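Adhesion and penetration protein autotransporter (Haemophilus influenzae, PDB 3SYJ) promotes bacterial adherence to and invasion of host cells through a surface-exposed passenger domain that self-associates in bacterial aggregation and is probably also a serine protease. Local coordinates at residues V512-N517 against G541-T546; I520-G525 against L531-E536. All coordinates share one frame; numbering follows the deposited sequence.

Contact 1: residues V512-N517 against G541-T546; sequences VTITGN and GWFGET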
ATOM      1  N   VAL A 512     -26.279 -12.772 -24.160  1.00 20.30           N
ATOM      2  CA  VAL A 512     -26.411 -12.600 -25.598  1.00 20.97           C
ATOM      3  C   VAL A 512     -25.123 -13.068 -26.255  1.00 21.04           C
ATOM      4  O   VAL A 512     -24.037 -12.586 -25.935  1.00 19.15           O
ATOM      5  CB  VAL A 512     -26.663 -11.129 -26.003  1.00 24.21           C
ATOM      6  CG1 VAL A 512     -26.985 -11.034 -27.492  1.00 19.87           C
ATOM      7  CG2 VAL A 512     -27.786 -10.529 -25.194  1.00 21.60           C
ATOM      8  N   THR A 513     -25.245 -14.017 -27.171  1.00 20.27           N
ATOM      9  CA  THR A 513     -24.096 -14.468 -27.937  1.00 20.03           C
ATOM     10  C   THR A 513     -24.213 -13.959 -29.373  1.00 18.31           C
ATOM     11  O   THR A 513     -25.279 -14.019 -29.976  1.00 16.99           O
ATOM     12  CB  THR A 513     -23.977 -16.010 -27.897  1.00 20.18           C
ATOM     13  OG1 THR A 513     -23.919 -16.442 -26.528  1.00 19.93           O
ATOM     14  CG2 THR A 513     -22.729 -16.496 -28.634  1.00 16.64           C
ATOM     15  N   ILE A 514     -23.117 -13.424 -29.899  1.00 18.54           N
ATOM     16  CA  ILE A 514     -23.051 -13.001 -31.291  1.00 19.19           C
ATOM     17  C   ILE A 514     -22.004 -13.846 -32.007  1.00 21.72           C
ATOM     18  O   ILE A 514     -20.846 -13.895 -31.585  1.00 22.14           O
ATOM     19  CB  ILE A 514     -22.710 -11.507 -31.408  1.00 18.56           C
ATOM     20  CG1 ILE A 514     -23.829 -10.666 -30.782  1.00 16.60           C
ATOM     21  CG2 ILE A 514     -22.514 -11.114 -32.864  1.00 18.07           C
ATOM     22  CD1 ILE A 514     -23.469  -9.215 -30.584  1.00 13.76           C
ATOM     23  N   THR A 515     -22.417 -14.533 -33.071  1.00 19.13           N
ATOM     24  CA  THR A 515     -21.532 -15.467 -33.775  1.00 20.58           C
ATOM     25  C   THR A 515     -21.042 -14.964 -35.139  1.00 23.33           C
ATOM     26  O   THR A 515     -20.158 -15.564 -35.748  1.00 27.28           O
ATOM     27  CB  THR A 515     -22.208 -16.837 -33.972  1.00 22.73           C
ATOM     28  OG1 THR A 515     -23.411 -16.674 -34.739  1.00 22.22           O
ATOM     29  CG2 THR A 515     -22.553 -17.453 -32.619  1.00 19.33           C
ATOM     30  N   GLY A 516     -21.610 -13.864 -35.616  1.00 19.91           N
ATOM     31  CA  GLY A 516     -21.215 -13.310 -36.896  1.00 25.10           C
ATOM     32  C   GLY A 516     -21.923 -14.004 -38.043  1.00 22.18           C
ATOM     33  O   GLY A 516     -22.671 -14.955 -37.833  1.00 22.55           O
ATOM     34  N   ASN A 517     -21.697 -13.521 -39.257  1.00 21.84           N
ATOM     35  CA  ASN A 517     -22.350 -14.088 -40.424  1.00 27.71           C
ATOM     36  C   ASN A 517     -21.872 -15.511 -40.671  1.00 27.54           C
ATOM     37  O   ASN A 517     -20.682 -15.810 -40.547  1.00 27.17           O
ATOM     38  CB  ASN A 517     -22.114 -13.223 -41.664  1.00 22.70           C
ATOM     39  CG  ASN A 517     -22.901 -11.931 -41.629  1.00 24.02           C
ATOM     40  OD1 ASN A 517     -22.409 -10.879 -42.026  1.00 25.54           O
ATOM     41  ND2 ASN A 517     -24.134 -12.004 -41.150  1.00 23.41           N
ATOM     42  N   GLY A 541     -26.078   0.146 -30.937  1.00 15.24           N
ATOM     43  CA  GLY A 541     -26.863   0.392 -29.739  1.00 14.38           C
ATOM     44  C   GLY A 541     -26.192   0.107 -28.406  1.00 19.61           C
ATOM     45  O   GLY A 541     -24.961   0.142 -28.285  1.00 16.94           O
ATOM     46  N   TRP A 542     -27.029  -0.171 -27.405  1.00 16.13           N
ATOM     47  CA  TRP A 542     -26.591  -0.402 -26.032  1.00 16.86           C
ATOM     48  C   TRP A 542     -26.764  -1.849 -25.566  1.00 15.52           C
ATOM     49  O   TRP A 542     -27.722  -2.528 -25.952  1.00 16.37           O
ATOM     50  CB  TRP A 542     -27.348   0.524 -25.066  1.00 14.84           C
ATOM     51  CG  TRP A 542     -26.776   1.896 -25.013  1.00 18.69           C
ATOM     52  CD1 TRP A 542     -27.088   2.944 -25.829  1.00 18.50           C
ATOM     53  CD2 TRP A 542     -25.778   2.373 -24.108  1.00 15.92           C
ATOM     54  NE1 TRP A 542     -26.345   4.042 -25.490  1.00 20.90           N
ATOM     55  CE2 TRP A 542     -25.530   3.721 -24.435  1.00 18.08           C
ATOM     56  CE3 TRP A 542     -25.066   1.792 -23.056  1.00 16.53           C
ATOM     57  CZ2 TRP A 542     -24.603   4.503 -23.744  1.00 17.91           C
ATOM     58  CZ3 TRP A 542     -24.144   2.568 -22.365  1.00 18.44           C
ATOM     59  CH2 TRP A 542     -23.919   3.909 -22.717  1.00 19.73           C
ATOM     60  N   PHE A 543     -25.820  -2.304 -24.745  1.00 14.90           N
ATOM     61  CA  PHE A 543     -25.956  -3.532 -23.962  1.00 16.60           C
ATOM     62  C   PHE A 543     -25.999  -3.162 -22.489  1.00 17.38           C
ATOM     63  O   PHE A 543     -25.020  -2.666 -21.940  1.00 19.67           O
ATOM     64  CB  PHE A 543     -24.783  -4.479 -24.213  1.00 15.64           C
ATOM     65  CG  PHE A 543     -24.814  -5.131 -25.558  1.00 14.74           C
ATOM     66  CD1 PHE A 543     -25.729  -6.133 -25.830  1.00 15.48           C
ATOM     67  CD2 PHE A 543     -23.933  -4.746 -26.551  1.00 15.54           C
ATOM     68  CE1 PHE A 543     -25.769  -6.736 -27.069  1.00 16.84           C
ATOM     69  CE2 PHE A 543     -23.963  -5.352 -27.801  1.00 15.45           C
ATOM     70  CZ  PHE A 543     -24.882  -6.348 -28.059  1.00 14.53           C
ATOM     71  N   GLY A 544     -27.138  -3.384 -21.851  1.00 17.66           N
ATOM     72  CA  GLY A 544     -27.293  -3.010 -20.459  1.00 16.14           C
ATOM     73  C   GLY A 544     -28.212  -1.814 -20.344  1.00 21.78           C
ATOM     74  O   GLY A 544     -28.330  -1.014 -21.274  1.00 23.02           O
ATOM     75  N   GLU A 545     -28.873  -1.692 -19.203  1.00 23.89           N
ATOM     76  CA  GLU A 545     -29.816  -0.613 -18.985  1.00 23.02           C
ATOM     77  C   GLU A 545     -29.084   0.633 -18.507  1.00 29.19           C
ATOM     78  O   GLU A 545     -28.259   0.565 -17.595  1.00 30.46           O
ATOM     79  CB  GLU A 545     -30.870  -1.036 -17.965  1.00 24.10           C
ATOM     80  CG  GLU A 545     -31.868   0.053 -17.628  1.00 28.36           C
ATOM     81  CD  GLU A 545     -32.664   0.506 -18.837  1.00 28.51           C
ATOM     82  OE1 GLU A 545     -33.452  -0.302 -19.378  1.00 22.89           O
ATOM     83  OE2 GLU A 545     -32.500   1.674 -19.247  1.00 33.58           O
ATOM     84  N   THR A 546     -29.375   1.773 -19.125  1.00 29.49           N
ATOM     85  CA  THR A 546     -28.754   3.026 -18.707  1.00 33.61           C
ATOM     86  C   THR A 546     -29.661   3.849 -17.795  1.00 32.79           C
ATOM     87  O   THR A 546     -29.185   4.719 -17.071  1.00 33.13           O
ATOM     88  CB  THR A 546     -28.362   3.895 -19.911  1.00 33.84           C
ATOM     89  OG1 THR A 546     -29.460   3.956 -20.828  1.00 28.86           O
ATOM     90  CG2 THR A 546     -27.138   3.314 -20.613  1.00 28.41           C
TER
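Val512 and Phe543 face each other across the inside of the passenger's beta-helix, their CA atoms 9.2 Å apart, so the two strands meet through side chains instead of sharing backbone bonds. Each strand pairs in parallel within its own wall: 510-514 lies between 487-489 and 555-559, whereas 542-543 lies between 499-502 and 567-575. The contact therefore illustrates how a beta-helix fills its interior, with inward-pointing apolar residues from different walls converging on one another. Its centre is the phenyl ring of Phe543. With CG opposite the carbonyl carbon and beside the backbone N (chi1 -72°), the ring reaches inward and presents its far end to Val512 and Ile514. These residues, two apart on one strand, both point toward it, while the intervening Thr513 takes no part, in keeping with the alternation of side chains along a beta-strand. Both aliphatic groups approach the ring at a slant. Val512 makes the looser touch, CG1 lying 4.5 Å from Phe543 CE1. Ile501, on the strand paired with 542-543, and Leu557, on the strand paired with 510-514, also pack on Phe543, extending the apolar interior along the helix; its ring also meets that of Tyr539, with the planes inclined at about 35°. The interaction between the segments is wholly apolar and buries a modest 97 Å². Ile514 supplies the closer approach: its extended outer torsion (chi2 168°) carries the terminal methyl CD1 to within 4.1 Å of Phe543 CZ.

Contact 2: residues I520-G525 against L531-E536; sequences IVLPNG and LDYRKE
Tyr533 and Pro523 meet because the tyrosine's CG stands opposite its carbonyl carbon (chi1 -56°), which lays the phenol beneath Pro523 of the outgoing segment, while Ile520 has CG1 wedged between its backbone N and carbonyl carbon (chi1 53°), leaving CG2 beside the N and turned to Arg534 and Lys535. The proline leans its CD-CG edge onto one face of the phenol: Pro523 CD sits 3.5 Å from the centroid of the Tyr533 ring and 8° off its normal, a CH-pi contact, and Pro523 CG is 3.5 Å from Tyr533 CZ. The opposite face is met near its rim by CB of Asp532, so the ring is held between two aliphatic groups. Leu522 adds its CD2 methyl, 3.9 Å from Tyr533 CB. At the other end, Ile520 CG2 rests 3.8 Å from Lys535 CG, and the lysine's NZ is salt-bridged to Asp565.

The backbones come closest at Ile520 CA, which makes a bent CA-H...O contact with Tyr533 O, 3.3 Å between the heavy atoms. A water bridges the same place, donating to Ile520 O at 2.9 Å and to Tyr533 O at 2.7 Å, and so links two acceptor oxygens that cannot bond to each other. With little regular secondary structure and a proline-on-tyrosine CH-pi contact, the arrangement is that of a surface loop between two successive strands, 510-514 and 536-539, of a beta-helix.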
ATOM      1  N   ILE A 520     -19.290 -15.912 -45.821  1.00 27.76           N
ATOM      2  CA  ILE A 520     -18.898 -14.703 -46.534  1.00 26.86           C
ATOM      3  C   ILE A 520     -18.753 -14.974 -48.028  1.00 25.89           C
ATOM      4  O   ILE A 520     -18.183 -14.178 -48.767  1.00 30.16           O
ATOM      5  CB  ILE A 520     -17.593 -14.110 -45.991  1.00 31.74           C
ATOM      6  CG1 ILE A 520     -16.497 -15.176 -45.959  1.00 35.76           C
ATOM      7  CG2 ILE A 520     -17.821 -13.522 -44.608  1.00 27.39           C
ATOM      8  CD1 ILE A 520     -15.101 -14.603 -45.923  1.00 27.14           C
ATOM      9  N   VAL A 521     -19.272 -16.110 -48.472  1.00 29.50           N
ATOM     10  CA  VAL A 521     -19.335 -16.391 -49.896  1.00 28.37           C
ATOM     11  C   VAL A 521     -20.709 -16.000 -50.435  1.00 26.95           C
ATOM     12  O   VAL A 521     -21.727 -16.570 -50.054  1.00 30.03           O
ATOM     13  CB  VAL A 521     -19.039 -17.864 -50.198  1.00 29.93           C
ATOM     14  CG1 VAL A 521     -19.207 -18.139 -51.684  1.00 27.09           C
ATOM     15  CG2 VAL A 521     -17.631 -18.218 -49.739  1.00 30.86           C
ATOM     16  N   LEU A 522     -20.730 -15.008 -51.311  1.00 29.61           N
ATOM     17  CA  LEU A 522     -21.976 -14.525 -51.889  1.00 24.70           C
ATOM     18  C   LEU A 522     -22.796 -15.633 -52.515  1.00 29.77           C
ATOM     19  O   LEU A 522     -22.261 -16.497 -53.216  1.00 30.28           O
ATOM     20  CB  LEU A 522     -21.681 -13.458 -52.931  1.00 24.23           C
ATOM     21  CG  LEU A 522     -21.140 -12.198 -52.273  1.00 27.89           C
ATOM     22  CD1 LEU A 522     -20.541 -11.283 -53.310  1.00 25.22           C
ATOM     23  CD2 LEU A 522     -22.265 -11.516 -51.507  1.00 31.58           C
ATOM     24  N   PRO A 523     -24.112 -15.607 -52.268  1.00 29.56           N
ATOM     25  CA  PRO A 523     -25.048 -16.554 -52.874  1.00 24.78           C
ATOM     26  C   PRO A 523     -25.327 -16.123 -54.302  1.00 30.88           C
ATOM     27  O   PRO A 523     -24.673 -15.208 -54.799  1.00 23.04           O
ATOM     28  CB  PRO A 523     -26.316 -16.364 -52.044  1.00 30.14           C
ATOM     29  CG  PRO A 523     -26.249 -14.950 -51.583  1.00 26.88           C
ATOM     30  CD  PRO A 523     -24.797 -14.595 -51.444  1.00 25.81           C
ATOM     31  N   ASN A 524     -26.291 -16.766 -54.950  1.00 27.28           N
ATOM     32  CA  ASN A 524     -26.718 -16.322 -56.263  1.00 27.59           C
ATOM     33  C   ASN A 524     -28.101 -15.712 -56.124  1.00 23.95           C
ATOM     34  O   ASN A 524     -28.528 -15.380 -55.019  1.00 33.14           O
ATOM     35  CB  ASN A 524     -26.698 -17.477 -57.275  1.00 28.19           C
ATOM     36  CG  ASN A 524     -25.275 -17.974 -57.578  1.00 33.00           C
ATOM     37  OD1 ASN A 524     -24.379 -17.186 -57.894  1.00 38.21           O
ATOM     38  ND2 ASN A 524     -25.073 -19.287 -57.490  1.00 38.50           N
ATOM     39  N   GLY A 525     -28.798 -15.544 -57.233  1.00 18.85           N
ATOM     40  CA  GLY A 525     -30.119 -14.971 -57.178  1.00 20.61           C
ATOM     41  C   GLY A 525     -30.089 -13.462 -57.212  1.00 21.88           C
ATOM     42  O   GLY A 525     -29.027 -12.841 -57.288  1.00 20.22           O
ATOM     43  N   LEU A 531     -25.429  -7.492 -46.246  1.00 20.27           N
ATOM     44  CA  LEU A 531     -25.103  -7.431 -44.818  1.00 22.84           C
ATOM     45  C   LEU A 531     -24.877  -8.819 -44.217  1.00 21.70           C
ATOM     46  O   LEU A 531     -24.187  -8.958 -43.212  1.00 20.66           O
ATOM     47  CB  LEU A 531     -26.199  -6.701 -44.028  1.00 19.43           C
ATOM     48  CG  LEU A 531     -26.114  -5.180 -43.923  1.00 18.06           C
ATOM     49  CD1 LEU A 531     -26.200  -4.573 -45.288  1.00 17.92           C
ATOM     50  CD2 LEU A 531     -27.231  -4.638 -43.051  1.00 19.40           C
ATOM     51  N   ASP A 532     -25.462  -9.838 -44.842  1.00 24.37           N
ATOM     52  CA  ASP A 532     -25.397 -11.206 -44.333  1.00 23.15           C
ATOM     53  C   ASP A 532     -24.165 -11.967 -44.810  1.00 25.52           C
ATOM     54  O   ASP A 532     -23.959 -13.116 -44.426  1.00 25.18           O
ATOM     55  CB  ASP A 532     -26.652 -11.983 -44.738  1.00 22.66           C
ATOM     56  CG  ASP A 532     -27.903 -11.465 -44.052  1.00 23.18           C
ATOM     57  OD1 ASP A 532     -27.820 -11.107 -42.860  1.00 26.82           O
ATOM     58  OD2 ASP A 532     -28.971 -11.421 -44.695  1.00 24.81           O
ATOM     59  N   TYR A 533     -23.343 -11.339 -45.644  1.00 24.06           N
ATOM     60  CA  TYR A 533     -22.222 -12.062 -46.240  1.00 24.77           C
ATOM     61  C   TYR A 533     -20.904 -11.333 -46.081  1.00 24.69           C
ATOM     62  O   TYR A 533     -19.937 -11.614 -46.793  1.00 24.23           O
ATOM     63  CB  TYR A 533     -22.510 -12.381 -47.707  1.00 18.43           C
ATOM     64  CG  TYR A 533     -23.795 -13.155 -47.864  1.00 25.49           C
ATOM     65  CD1 TYR A 533     -23.824 -14.532 -47.687  1.00 31.30           C
ATOM     66  CD2 TYR A 533     -24.988 -12.506 -48.152  1.00 25.42           C
ATOM     67  CE1 TYR A 533     -25.002 -15.249 -47.815  1.00 29.08           C
ATOM     68  CE2 TYR A 533     -26.169 -13.209 -48.285  1.00 30.13           C
ATOM     69  CZ  TYR A 533     -26.168 -14.583 -48.113  1.00 33.28           C
ATOM     70  OH  TYR A 533     -27.339 -15.287 -48.240  1.00 38.61           O
ATOM     71  N   ARG A 534     -20.871 -10.412 -45.123  1.00 21.54           N
ATOM     72  CA  ARG A 534     -19.686  -9.613 -44.863  1.00 19.57           C
ATOM     73  C   ARG A 534     -18.934 -10.140 -43.649  1.00 21.97           C
ATOM     74  O   ARG A 534     -19.516 -10.773 -42.773  1.00 21.90           O
ATOM     75  CB  ARG A 534     -20.079  -8.151 -44.645  1.00 22.55           C
ATOM     76  CG  ARG A 534     -20.519  -7.433 -45.914  1.00 28.30           C
ATOM     77  CD  ARG A 534     -19.336  -7.205 -46.844  1.00 32.61           C
ATOM     78  NE  ARG A 534     -18.319  -6.345 -46.239  1.00 36.05           N
ATOM     79  CZ  ARG A 534     -18.182  -5.048 -46.500  1.00 40.02           C
ATOM     80  NH1 ARG A 534     -19.001  -4.453 -47.357  1.00 38.27           N
ATOM     81  NH2 ARG A 534     -17.225  -4.341 -45.905  1.00 33.28           N
ATOM     82  N   LYS A 535     -17.634  -9.875 -43.605  1.00 24.25           N
ATOM     83  CA  LYS A 535     -16.809 -10.269 -42.474  1.00 24.71           C
ATOM     84  C   LYS A 535     -17.102  -9.387 -41.272  1.00 24.27           C
ATOM     85  O   LYS A 535     -16.925  -9.808 -40.130  1.00 25.65           O
ATOM     86  CB  LYS A 535     -15.325 -10.190 -42.843  1.00 24.91           C
ATOM     87  CG  LYS A 535     -14.863 -11.340 -43.721  1.00 33.85           C
ATOM     88  CD  LYS A 535     -13.356 -11.363 -43.914  1.00 34.80           C
ATOM     89  CE  LYS A 535     -12.916 -10.561 -45.129  1.00 38.29           C
ATOM     90  NZ  LYS A 535     -11.641 -11.117 -45.694  1.00 39.88           N
ATOM     91  N   GLU A 536     -17.560  -8.169 -41.542  1.00 21.95           N
ATOM     92  CA  GLU A 536     -17.802  -7.172 -40.506  1.00 20.87           C
ATOM     93  C   GLU A 536     -19.285  -7.004 -40.223  1.00 24.29           C
ATOM     94  O   GLU A 536     -20.085  -6.808 -41.143  1.00 23.36           O
ATOM     95  CB  GLU A 536     -17.235  -5.815 -40.921  1.00 18.65           C
ATOM     96  CG  GLU A 536     -15.799  -5.849 -41.379  1.00 19.94           C
ATOM     97  CD  GLU A 536     -15.676  -6.151 -42.859  1.00 26.01           C
ATOM     98  OE1 GLU A 536     -16.710  -6.448 -43.496  1.00 27.16           O
ATOM     99  OE2 GLU A 536     -14.543  -6.083 -43.386  1.00 31.63           O
TER
HETATM  100  O   HOH W   1     -18.285 -11.295 -48.912  1.00 31.70           O

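How the contacts relate
The two contacts are nested: contact 2 lies entirely within the chain segment that contact 1 closes, as the polypeptide leaves strand 510-514, makes its excursion through 520-525 and 531-536, and returns by strands 536-539 and 542-543. Their centres are 21 Å apart. Contact 1 is buried in the beta-helix, whereas contact 2 sits at its surface, farther from the centre of the chain. They nevertheless touch, since Asn517 at the end of one segment packs against the backbone of residues 531-534. Together they exemplify how a beta-helix can carry a long loop between strands: apolar residues fill the interior while the loop folds on itself at the surface, and the strands that follow rejoin the parallel pairing.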